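Local atomic coordinates of lovastatin nonaketide synthase mokA (Monascus pilosus, PDB entry 6AD3), a protein that catalyses, as a multidomain nonaketide synthase, the iterative nine-step assembly of the polyketide in monacolin K (lovastatin) biosynthesis, the part described here being its condensation domain. Residues P327-L332 with A392-V397; I350-T355 with A435-K440; D354-N359 with F369-P374. The protein carries 1 engineered substitution. One frame throughout, in Å; residues are numbered along the deposited sequence.

Contact 1. Residues P327-L332 with A392-V397; sequences PMQFYL and ATKDKV
Helical segments 327-332 and 392-397 meet closest at Q329 and K394, whose CA atoms are 5.8 Å apart; the short axes approach to 9.3 Å and their N-to-C directions differ by 110°. No hydrogen bond joins the two segments. Q329 points toward the second helix, and its side chain crosses that of K394 at a slant, with OE1 close to K394 CB and CG. Its OE1 lies 3.0 Å from K394 CG, a close touch on a methylene rather than a bond, because the polar partner of OE1 is the backbone N of T326 just ahead of the helix. That bond, to the residue just before the helix, holds the amide in place. The K394 chain leaves CG anti to its backbone N (chi1 -175°) and then bends, so CB and CG stay near the amide while NZ turns back to form a salt bridge with D395 OD1, 2.9 Å away. V397 divides its two methyls between partners: CG1 faces M328 CE and Q329 NE2, each at 4.1 Å, and CG2 meets L332 CD2 tip to tip at 3.7 Å. In the condensation domain fold these segments belong to helices 327-343 and 386-401, and the first of them packs on the six-stranded mixed sheet, where M328, Y331 and L332 touch F437 of strand 435-440. T393 closes the group with its methyl: CG2 lies 3.9 Å from L332 CD2 and also approaches the carbonyl O of Q329. The hydroxyl of T393 takes no part in this packing, since OG1 is hydrogen-bonded to H389 O one helical turn earlier.

Contact 2. Residues I350-T355 with A435-K440; sequences IGLADT and AVFDYK
I350-D354 and A435-K440 run as neighbouring parallel strands, 4.4 Å apart at closest approach and 22° off parallel, with G351 beside V436 and L352 beside F437. G351 is gripped from both ends: its N donates to A435 O (2.8 Å), and its O accepts from F437 N (2.9 Å). F437 O then takes the N-H of A353 at 2.9 Å, nearly straight at the hydrogen (174°). A side chain on G351 would point to the face of V436 and be tight against V436 CG2; V436 CG1 comes to 3.5 Å from G351 O. On the face that carries I350, L352 and F437, I350 CG2 leans on F437 CB, while L352 and F437 lie side by side and point the same way. L352 CD1 meets the phenyl ring in its plane, at the edge, 3.7 Å from CD2. The ring sits there because CG of F437 is anti to its backbone N (chi1 180°), and helix 327-343 covers the same face with Y331 and L332. Farther along, A353 CB abuts the D438 carboxylate, 3.4 Å from CG and at similar distances from both oxygens. That carboxylate has its polar partner outside the two segments, in a salt bridge from OD2 to R461. The strands then part, and a water takes the place of the next direct backbone bond, donating to A353 O at 2.7 Å and accepting from Y439 N. This pair lies inside the mixed sheet of the condensation domain, with 468-473 on one side and the edge strand 371-377 on the other. Chemically, the contact changes along its length: direct backbone bonds and apolar packing fix the register of G351 with V436 and L352 with F437, whereas A353 O and Y439 N, where the strands diverge, are bridged by a water.

Contact 3. Residues D354-N359 with F369-P374; sequences DTNRTN and FANLLP
R357 starts with CG beside its backbone N (chi1 -67°) and runs extended to NE, while F369 turns its ring by a similar first torsion (chi1 -70°); the two side chains thereby cross at about a right angle. They lie at the two ends of the connection, which includes helix 360-364, between antiparallel neighbours 348-354 and 371-377 of the condensation domain's mixed sheet. F369 CD2 sits over one face of the guanidinium, offset toward its rim and 3.3 Å from R357 NH2, with the two planes 59° apart. The same guanidinium is held by a salt bridge to D212 and by hydrogen bonds to the carbonyls of E362 and G365, which limit its rotation. D212 appears to occupy the aspartate position of the HHxxxDG motif of condensation domains; it also accepts from the backbone N of F369 and of A370, tying both segments to that region. Where strand 348-354 ends and 371-377 begins, D354 and N371 form a hydrogen-bonded antiparallel pair: N371 N donates to D354 O at 2.9 Å, and D354 N reaches N371 O from above the carbonyl plane at 3.0 Å. Past it the chain is folded by two small turns, an Asx turn from D354 OD2 to N356 N and an ST turn from T355 OG1 to R357 N. L373 CD1 rests 4.0 Å from D354 CB. N371 fixes its amide through V406 O and Y408 N. A water joins the side chains of D354 and N371, donating a hydrogen bond to D354 OD2 (2.8 Å) and accepting one from N371 ND2 (3.1 Å).

From the N terminus, the chain enters helix 327-343, passes through strand 348-354 and its following loop, and returns at 369-374, where contact 3 closes the shortest loop. Helix 386-401 then closes contact 1, so contact 3 is nested inside that larger loop. Contact 2 opens within contact 1's loop but closes beyond it, at strand 435-440, and the two cross. Contacts 2 and 3 share D354 and T355 and line up three neighbouring strands, 435-440, 348-354 and 371-377. Contact 1 joins the helices beside this sheet, and touches contact 2 where M328 packs on Y439; contacts 1 and 3 do not touch, their centres about 17 Å apart.

Contact 1. Residues P327-L332 with A392-V397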
loop_
_atom_site.group_PDB
_atom_site.type_symbol
_atom_site.label_atom_id
_atom_site.label_comp_id
_atom_site.label_asym_id
_atom_site.label_seq_id
_atom_site.Cartn_x
_atom_site.Cartn_y
_atom_site.Cartn_z
ATOM N N PRO A 327 -9.587 -15.631 -5.946
ATOM C CA PRO A 327 -8.146 -15.789 -6.140
ATOM C C PRO A 327 -7.354 -15.069 -5.032
ATOM O O PRO A 327 -6.374 -15.597 -4.549
ATOM C CB PRO A 327 -7.912 -15.124 -7.502
ATOM C CG PRO A 327 -9.186 -15.455 -8.252
ATOM C CD PRO A 327 -10.284 -15.312 -7.207
ATOM N N MET A 328 -7.788 -13.886 -4.630
ATOM C CA MET A 328 -7.099 -13.194 -3.524
ATOM C C MET A 328 -6.942 -14.083 -2.312
ATOM O O MET A 328 -5.850 -14.184 -1.742
ATOM C CB MET A 328 -7.832 -11.927 -3.100
ATOM C CG MET A 328 -7.039 -11.131 -2.049
ATOM S SD MET A 328 -7.352 -11.645 -0.331
ATOM C CE MET A 328 -8.692 -10.540 0.108
ATOM N N GLN A 329 -8.001 -14.803 -1.966
ATOM C CA GLN A 329 -7.962 -15.642 -0.790
ATOM C C GLN A 329 -7.035 -16.826 -0.962
ATOM O O GLN A 329 -6.383 -17.225 -0.024
ATOM C CB GLN A 329 -9.345 -16.099 -0.418
ATOM C CG GLN A 329 -10.214 -14.962 0.076
ATOM C CD GLN A 329 -11.715 -15.207 -0.132
ATOM O OE1 GLN A 329 -12.132 -16.211 -0.714
ATOM N NE2 GLN A 329 -12.501 -14.206 0.198
ATOM N N PHE A 330 -6.911 -17.307 -2.194
ATOM C CA PHE A 330 -5.941 -18.371 -2.524
ATOM C C PHE A 330 -4.488 -17.861 -2.355
ATOM O O PHE A 330 -3.646 -18.491 -1.666
ATOM C CB PHE A 330 -6.173 -18.852 -3.985
ATOM C CG PHE A 330 -5.492 -20.182 -4.321
ATOM C CD1 PHE A 330 -4.093 -20.279 -4.392
ATOM C CD2 PHE A 330 -6.234 -21.274 -4.672
ATOM C CE1 PHE A 330 -3.485 -21.460 -4.779
ATOM C CE2 PHE A 330 -5.632 -22.452 -5.008
ATOM C CZ PHE A 330 -4.264 -22.565 -5.053
ATOM N N TYR A 331 -4.208 -16.675 -2.892
ATOM C CA TYR A 331 -2.878 -16.126 -2.784
ATOM C C TYR A 331 -2.526 -15.895 -1.274
ATOM O O TYR A 331 -1.392 -16.130 -0.842
ATOM C CB TYR A 331 -2.775 -14.835 -3.602
ATOM C CG TYR A 331 -2.811 -15.053 -5.081
ATOM C CD1 TYR A 331 -1.753 -15.677 -5.722
ATOM C CD2 TYR A 331 -3.881 -14.592 -5.877
ATOM C CE1 TYR A 331 -1.797 -15.949 -7.072
ATOM C CE2 TYR A 331 -3.906 -14.823 -7.248
ATOM C CZ TYR A 331 -2.814 -15.457 -7.848
ATOM O OH TYR A 331 -2.789 -15.765 -9.206
ATOM N N LEU A 332 -3.508 -15.425 -0.500
ATOM C CA LEU A 332 -3.292 -15.110 0.920
ATOM C C LEU A 332 -3.061 -16.407 1.703
ATOM O O LEU A 332 -2.135 -16.516 2.489
ATOM C CB LEU A 332 -4.504 -14.376 1.472
ATOM C CG LEU A 332 -4.487 -14.221 3.007
ATOM C CD1 LEU A 332 -3.297 -13.409 3.477
ATOM C CD2 LEU A 332 -5.771 -13.579 3.468
ATOM N N ALA A 392 -11.293 -21.991 4.906
ATOM C CA ALA A 392 -11.211 -21.361 6.239
ATOM C C ALA A 392 -10.655 -19.943 6.125
ATOM O O ALA A 392 -11.089 -19.030 6.823
ATOM C CB ALA A 392 -10.365 -22.186 7.181
ATOM N N THR A 393 -9.743 -19.754 5.195
ATOM C CA THR A 393 -9.151 -18.433 4.981
ATOM C C THR A 393 -10.177 -17.493 4.344
ATOM O O THR A 393 -10.314 -16.338 4.761
ATOM C CB THR A 393 -7.883 -18.536 4.119
ATOM O OG1 THR A 393 -6.895 -19.288 4.841
ATOM C CG2 THR A 393 -7.296 -17.125 3.824
ATOM N N LYS A 394 -10.958 -18.002 3.399
ATOM C CA LYS A 394 -12.101 -17.279 2.897
ATOM C C LYS A 394 -13.039 -16.787 4.030
ATOM O O LYS A 394 -13.464 -15.638 4.027
ATOM C CB LYS A 394 -12.852 -18.151 1.902
ATOM C CG LYS A 394 -14.010 -17.485 1.186
ATOM C CD LYS A 394 -15.353 -17.932 1.712
ATOM C CE LYS A 394 -15.579 -19.426 1.571
ATOM N NZ LYS A 394 -16.716 -19.864 2.438
ATOM N N ASP A 395 -13.395 -17.660 4.959
ATOM C CA ASP A 395 -14.291 -17.264 6.064
ATOM C C ASP A 395 -13.636 -16.210 6.981
ATOM O O ASP A 395 -14.281 -15.257 7.422
ATOM C CB ASP A 395 -14.689 -18.495 6.892
ATOM C CG ASP A 395 -15.557 -19.464 6.114
ATOM O OD1 ASP A 395 -16.217 -19.040 5.150
ATOM O OD2 ASP A 395 -15.516 -20.669 6.420
ATOM N N LYS A 396 -12.330 -16.336 7.169
ATOM C CA LYS A 396 -11.561 -15.413 8.037
ATOM C C LYS A 396 -11.560 -14.011 7.425
ATOM O O LYS A 396 -11.722 -13.000 8.121
ATOM C CB LYS A 396 -10.128 -15.938 8.185
ATOM C CG LYS A 396 -9.197 -15.065 9.020
ATOM C CD LYS A 396 -7.876 -15.788 9.369
ATOM C CE LYS A 396 -8.075 -16.748 10.529
ATOM N NZ LYS A 396 -7.196 -16.509 11.666
ATOM N N VAL A 397 -11.384 -13.948 6.116
ATOM C CA VAL A 397 -11.389 -12.676 5.405
ATOM C C VAL A 397 -12.776 -12.040 5.368
ATOM O O VAL A 397 -12.948 -10.857 5.695
ATOM C CB VAL A 397 -10.898 -12.867 3.966
ATOM C CG1 VAL A 397 -11.188 -11.645 3.128
ATOM C CG2 VAL A 397 -9.418 -13.222 3.946
#

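Contact 2. Residues I350-T355 with A435-K440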
loop_
_atom_site.group_PDB
_atom_site.type_symbol
_atom_site.label_atom_id
_atom_site.label_comp_id
_atom_site.label_asym_id
_atom_site.label_seq_id
_atom_site.Cartn_x
_atom_site.Cartn_y
_atom_site.Cartn_z
ATOM N N ILE A 350 -0.975 -11.472 9.846
ATOM C CA ILE A 350 -0.699 -10.875 8.560
ATOM C C ILE A 350 -1.596 -9.665 8.390
ATOM O O ILE A 350 -2.829 -9.777 8.435
ATOM C CB ILE A 350 -0.971 -11.856 7.407
ATOM C CG1 ILE A 350 -0.095 -13.149 7.560
ATOM C CG2 ILE A 350 -0.715 -11.149 6.054
ATOM C CD1 ILE A 350 -0.425 -14.258 6.570
ATOM N N GLY A 351 -0.984 -8.515 8.119
ATOM C CA GLY A 351 -1.734 -7.324 7.790
ATOM C C GLY A 351 -2.253 -7.397 6.373
ATOM O O GLY A 351 -1.478 -7.412 5.424
ATOM N N LEU A 352 -3.569 -7.477 6.234
ATOM C CA LEU A 352 -4.193 -7.504 4.922
ATOM C C LEU A 352 -4.544 -6.086 4.480
ATOM O O LEU A 352 -5.217 -5.338 5.211
ATOM C CB LEU A 352 -5.446 -8.384 4.956
ATOM C CG LEU A 352 -6.338 -8.377 3.706
ATOM C CD1 LEU A 352 -5.645 -9.026 2.524
ATOM C CD2 LEU A 352 -7.670 -9.077 3.956
ATOM N N ALA A 353 -3.922 -5.637 3.403
ATOM C CA ALA A 353 -4.208 -4.309 2.908
ATOM C C ALA A 353 -5.669 -4.247 2.482
ATOM O O ALA A 353 -6.238 -5.235 1.957
ATOM C CB ALA A 353 -3.285 -3.964 1.702
ATOM N N ASP A 354 -6.317 -3.107 2.750
ATOM C CA ASP A 354 -7.680 -2.896 2.328
ATOM C C ASP A 354 -7.843 -1.422 1.961
ATOM O O ASP A 354 -7.324 -0.562 2.659
ATOM C CB ASP A 354 -8.666 -3.275 3.439
ATOM C CG ASP A 354 -10.094 -3.197 2.963
ATOM O OD1 ASP A 354 -10.499 -4.092 2.189
ATOM O OD2 ASP A 354 -10.798 -2.267 3.351
ATOM N N THR A 355 -8.541 -1.136 0.878
ATOM C CA THR A 355 -8.719 0.247 0.454
ATOM C C THR A 355 -9.512 1.108 1.432
ATOM O O THR A 355 -9.369 2.333 1.421
ATOM C CB THR A 355 -9.441 0.363 -0.888
ATOM O OG1 THR A 355 -10.765 -0.184 -0.760
ATOM C CG2 THR A 355 -8.661 -0.294 -2.015
ATOM N N ALA A 435 4.206 -9.223 8.971
ATOM C CA ALA A 435 3.989 -9.576 7.580
ATOM C C ALA A 435 2.767 -8.828 7.043
ATOM O O ALA A 435 1.733 -8.721 7.722
ATOM C CB ALA A 435 3.729 -11.072 7.468
ATOM N N VAL A 436 2.845 -8.420 5.778
ATOM C CA VAL A 436 1.722 -7.771 5.097
ATOM C C VAL A 436 1.475 -8.454 3.758
ATOM O O VAL A 436 2.420 -8.855 3.074
ATOM C CB VAL A 436 2.002 -6.262 4.884
ATOM C CG1 VAL A 436 1.037 -5.621 3.879
ATOM C CG2 VAL A 436 1.948 -5.515 6.211
ATOM N N PHE A 437 0.198 -8.459 3.361
ATOM C CA PHE A 437 -0.269 -8.939 2.086
ATOM C C PHE A 437 -1.146 -7.860 1.452
ATOM O O PHE A 437 -2.151 -7.419 2.036
ATOM C CB PHE A 437 -1.088 -10.222 2.261
ATOM C CG PHE A 437 -1.631 -10.790 0.946
ATOM C CD1 PHE A 437 -0.773 -11.339 0.022
ATOM C CD2 PHE A 437 -2.974 -10.726 0.626
ATOM C CE1 PHE A 437 -1.237 -11.846 -1.185
ATOM C CE2 PHE A 437 -3.456 -11.322 -0.542
ATOM C CZ PHE A 437 -2.590 -11.856 -1.451
ATOM N N ASP A 438 -0.792 -7.443 0.250
ATOM C CA ASP A 438 -1.515 -6.363 -0.439
ATOM C C ASP A 438 -1.814 -6.788 -1.856
ATOM O O ASP A 438 -0.901 -6.915 -2.689
ATOM C CB ASP A 438 -0.674 -5.080 -0.420
ATOM C CG ASP A 438 -1.380 -3.875 -1.078
ATOM O OD1 ASP A 438 -2.340 -4.093 -1.810
ATOM O OD2 ASP A 438 -1.020 -2.719 -0.723
ATOM N N TYR A 439 -3.104 -7.032 -2.129
ATOM C CA TYR A 439 -3.546 -7.542 -3.425
ATOM C C TYR A 439 -4.517 -6.536 -4.041
ATOM O O TYR A 439 -5.418 -6.025 -3.367
ATOM C CB TYR A 439 -4.254 -8.884 -3.227
ATOM C CG TYR A 439 -5.049 -9.396 -4.406
ATOM C CD1 TYR A 439 -6.316 -8.906 -4.691
ATOM C CD2 TYR A 439 -4.529 -10.370 -5.227
ATOM C CE1 TYR A 439 -7.067 -9.412 -5.743
ATOM C CE2 TYR A 439 -5.296 -10.921 -6.257
ATOM C CZ TYR A 439 -6.580 -10.444 -6.476
ATOM O OH TYR A 439 -7.304 -10.916 -7.571
ATOM N N LYS A 440 -4.272 -6.218 -5.287
ATOM C CA LYS A 440 -5.190 -5.389 -6.069
ATOM C C LYS A 440 -5.460 -5.955 -7.469
ATOM O O LYS A 440 -4.641 -6.694 -8.026
ATOM C CB LYS A 440 -4.663 -3.965 -6.135
ATOM C CG LYS A 440 -3.547 -3.768 -7.141
ATOM C CD LYS A 440 -3.054 -2.337 -7.148
ATOM C CE LYS A 440 -1.910 -2.229 -8.163
ATOM N NZ LYS A 440 -1.404 -0.870 -8.302
HETATM O O HOH W 1 -5.284 -6.640 -0.188
#

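Contact 3. Residues D354-N359 with F369-P374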
loop_
_atom_site.group_PDB
_atom_site.type_symbol
_atom_site.label_atom_id
_atom_site.label_comp_id
_atom_site.label_asym_id
_atom_site.label_seq_id
_atom_site.Cartn_x
_atom_site.Cartn_y
_atom_site.Cartn_z
ATOM N N ASP A 354 -6.317 -3.107 2.750
ATOM C CA ASP A 354 -7.680 -2.896 2.328
ATOM C C ASP A 354 -7.843 -1.422 1.961
ATOM O O ASP A 354 -7.324 -0.562 2.659
ATOM C CB ASP A 354 -8.666 -3.275 3.439
ATOM C CG ASP A 354 -10.094 -3.197 2.963
ATOM O OD1 ASP A 354 -10.499 -4.092 2.189
ATOM O OD2 ASP A 354 -10.798 -2.267 3.351
ATOM N N THR A 355 -8.541 -1.136 0.878
ATOM C CA THR A 355 -8.719 0.247 0.454
ATOM C C THR A 355 -9.512 1.108 1.432
ATOM O O THR A 355 -9.369 2.333 1.421
ATOM C CB THR A 355 -9.441 0.363 -0.888
ATOM O OG1 THR A 355 -10.765 -0.184 -0.760
ATOM C CG2 THR A 355 -8.661 -0.294 -2.015
ATOM N N ASN A 356 -10.367 0.486 2.227
ATOM C CA ASN A 356 -11.280 1.206 3.117
ATOM C C ASN A 356 -12.176 2.191 2.331
ATOM O O ASN A 356 -12.470 3.260 2.786
ATOM C CB ASN A 356 -10.537 1.901 4.262
ATOM C CG ASN A 356 -11.384 2.040 5.528
ATOM O OD1 ASN A 356 -10.949 2.624 6.510
ATOM N ND2 ASN A 356 -12.575 1.499 5.510
ATOM N N ARG A 357 -12.557 1.801 1.128
ATOM C CA ARG A 357 -13.506 2.559 0.343
ATOM C C ARG A 357 -14.709 1.653 0.113
ATOM O O ARG A 357 -14.598 0.645 -0.542
ATOM C CB ARG A 357 -12.874 2.965 -0.976
ATOM C CG ARG A 357 -11.741 3.963 -0.836
ATOM C CD ARG A 357 -10.961 4.068 -2.122
ATOM N NE ARG A 357 -9.717 4.826 -2.046
ATOM C CZ ARG A 357 -9.566 6.057 -2.518
ATOM N NH1 ARG A 357 -10.585 6.685 -3.057
ATOM N NH2 ARG A 357 -8.399 6.666 -2.449
ATOM N N THR A 358 -15.833 2.083 0.672
ATOM C CA THR A 358 -16.997 1.276 0.973
ATOM C C THR A 358 -18.323 1.795 0.370
ATOM O O THR A 358 -19.385 1.272 0.684
ATOM C CB THR A 358 -17.166 1.163 2.521
ATOM O OG1 THR A 358 -17.843 2.307 3.040
ATOM C CG2 THR A 358 -15.836 1.126 3.228
ATOM N N ASN A 359 -18.258 2.849 -0.428
ATOM C CA ASN A 359 -19.422 3.427 -1.067
ATOM C C ASN A 359 -19.005 4.315 -2.231
ATOM O O ASN A 359 -17.841 4.545 -2.443
ATOM C CB ASN A 359 -20.304 4.166 -0.081
ATOM C CG ASN A 359 -19.648 5.393 0.478
ATOM O OD1 ASN A 359 -18.988 6.122 -0.219
ATOM N ND2 ASN A 359 -19.825 5.614 1.746
ATOM N N PHE A 369 -6.756 6.847 2.075
ATOM C CA PHE A 369 -7.838 6.067 2.721
ATOM C C PHE A 369 -7.369 4.696 3.143
ATOM O O PHE A 369 -7.984 4.087 3.998
ATOM C CB PHE A 369 -9.011 5.885 1.783
ATOM C CG PHE A 369 -9.781 7.146 1.524
ATOM C CD1 PHE A 369 -10.767 7.555 2.406
ATOM C CD2 PHE A 369 -9.479 7.966 0.433
ATOM C CE1 PHE A 369 -11.501 8.710 2.150
ATOM C CE2 PHE A 369 -10.215 9.112 0.182
ATOM C CZ PHE A 369 -11.237 9.467 1.016
ATOM N N ALA A 370 -6.309 4.202 2.506
ATOM C CA ALA A 370 -5.868 2.800 2.651
ATOM C C ALA A 370 -5.551 2.384 4.097
ATOM O O ALA A 370 -5.143 3.188 4.940
ATOM C CB ALA A 370 -4.679 2.517 1.737
ATOM N N ASN A 371 -5.755 1.110 4.370
ATOM C CA ASN A 371 -5.712 0.615 5.723
ATOM C C ASN A 371 -5.057 -0.783 5.731
ATOM O O ASN A 371 -4.773 -1.366 4.639
ATOM C CB ASN A 371 -7.117 0.537 6.233
ATOM C CG ASN A 371 -7.201 0.313 7.742
ATOM O OD1 ASN A 371 -6.310 0.699 8.515
ATOM N ND2 ASN A 371 -8.359 -0.197 8.172
ATOM N N LEU A 372 -4.835 -1.305 6.921
ATOM C CA LEU A 372 -4.352 -2.660 7.101
ATOM C C LEU A 372 -5.220 -3.342 8.158
ATOM O O LEU A 372 -5.619 -2.711 9.112
ATOM C CB LEU A 372 -2.934 -2.622 7.616
ATOM C CG LEU A 372 -1.889 -2.149 6.625
ATOM C CD1 LEU A 372 -0.607 -1.796 7.338
ATOM C CD2 LEU A 372 -1.675 -3.194 5.573
ATOM N N LEU A 373 -5.626 -4.580 7.864
ATOM C CA LEU A 373 -6.450 -5.386 8.781
ATOM C C LEU A 373 -5.595 -6.513 9.342
ATOM O O LEU A 373 -5.056 -7.312 8.590
ATOM C CB LEU A 373 -7.624 -5.966 8.031
ATOM C CG LEU A 373 -8.499 -4.964 7.256
ATOM C CD1 LEU A 373 -9.599 -5.683 6.486
ATOM C CD2 LEU A 373 -9.092 -3.967 8.213
ATOM N N PRO A 374 -5.467 -6.584 10.682
ATOM C CA PRO A 374 -4.453 -7.473 11.221
ATOM C C PRO A 374 -4.999 -8.861 11.487
ATOM O O PRO A 374 -5.497 -9.136 12.581
ATOM C CB PRO A 374 -4.041 -6.774 12.528
ATOM C CG PRO A 374 -5.250 -6.050 12.953
ATOM C CD PRO A 374 -5.956 -5.637 11.700
HETATM O O HOH W 2 -10.228 -0.925 5.772
#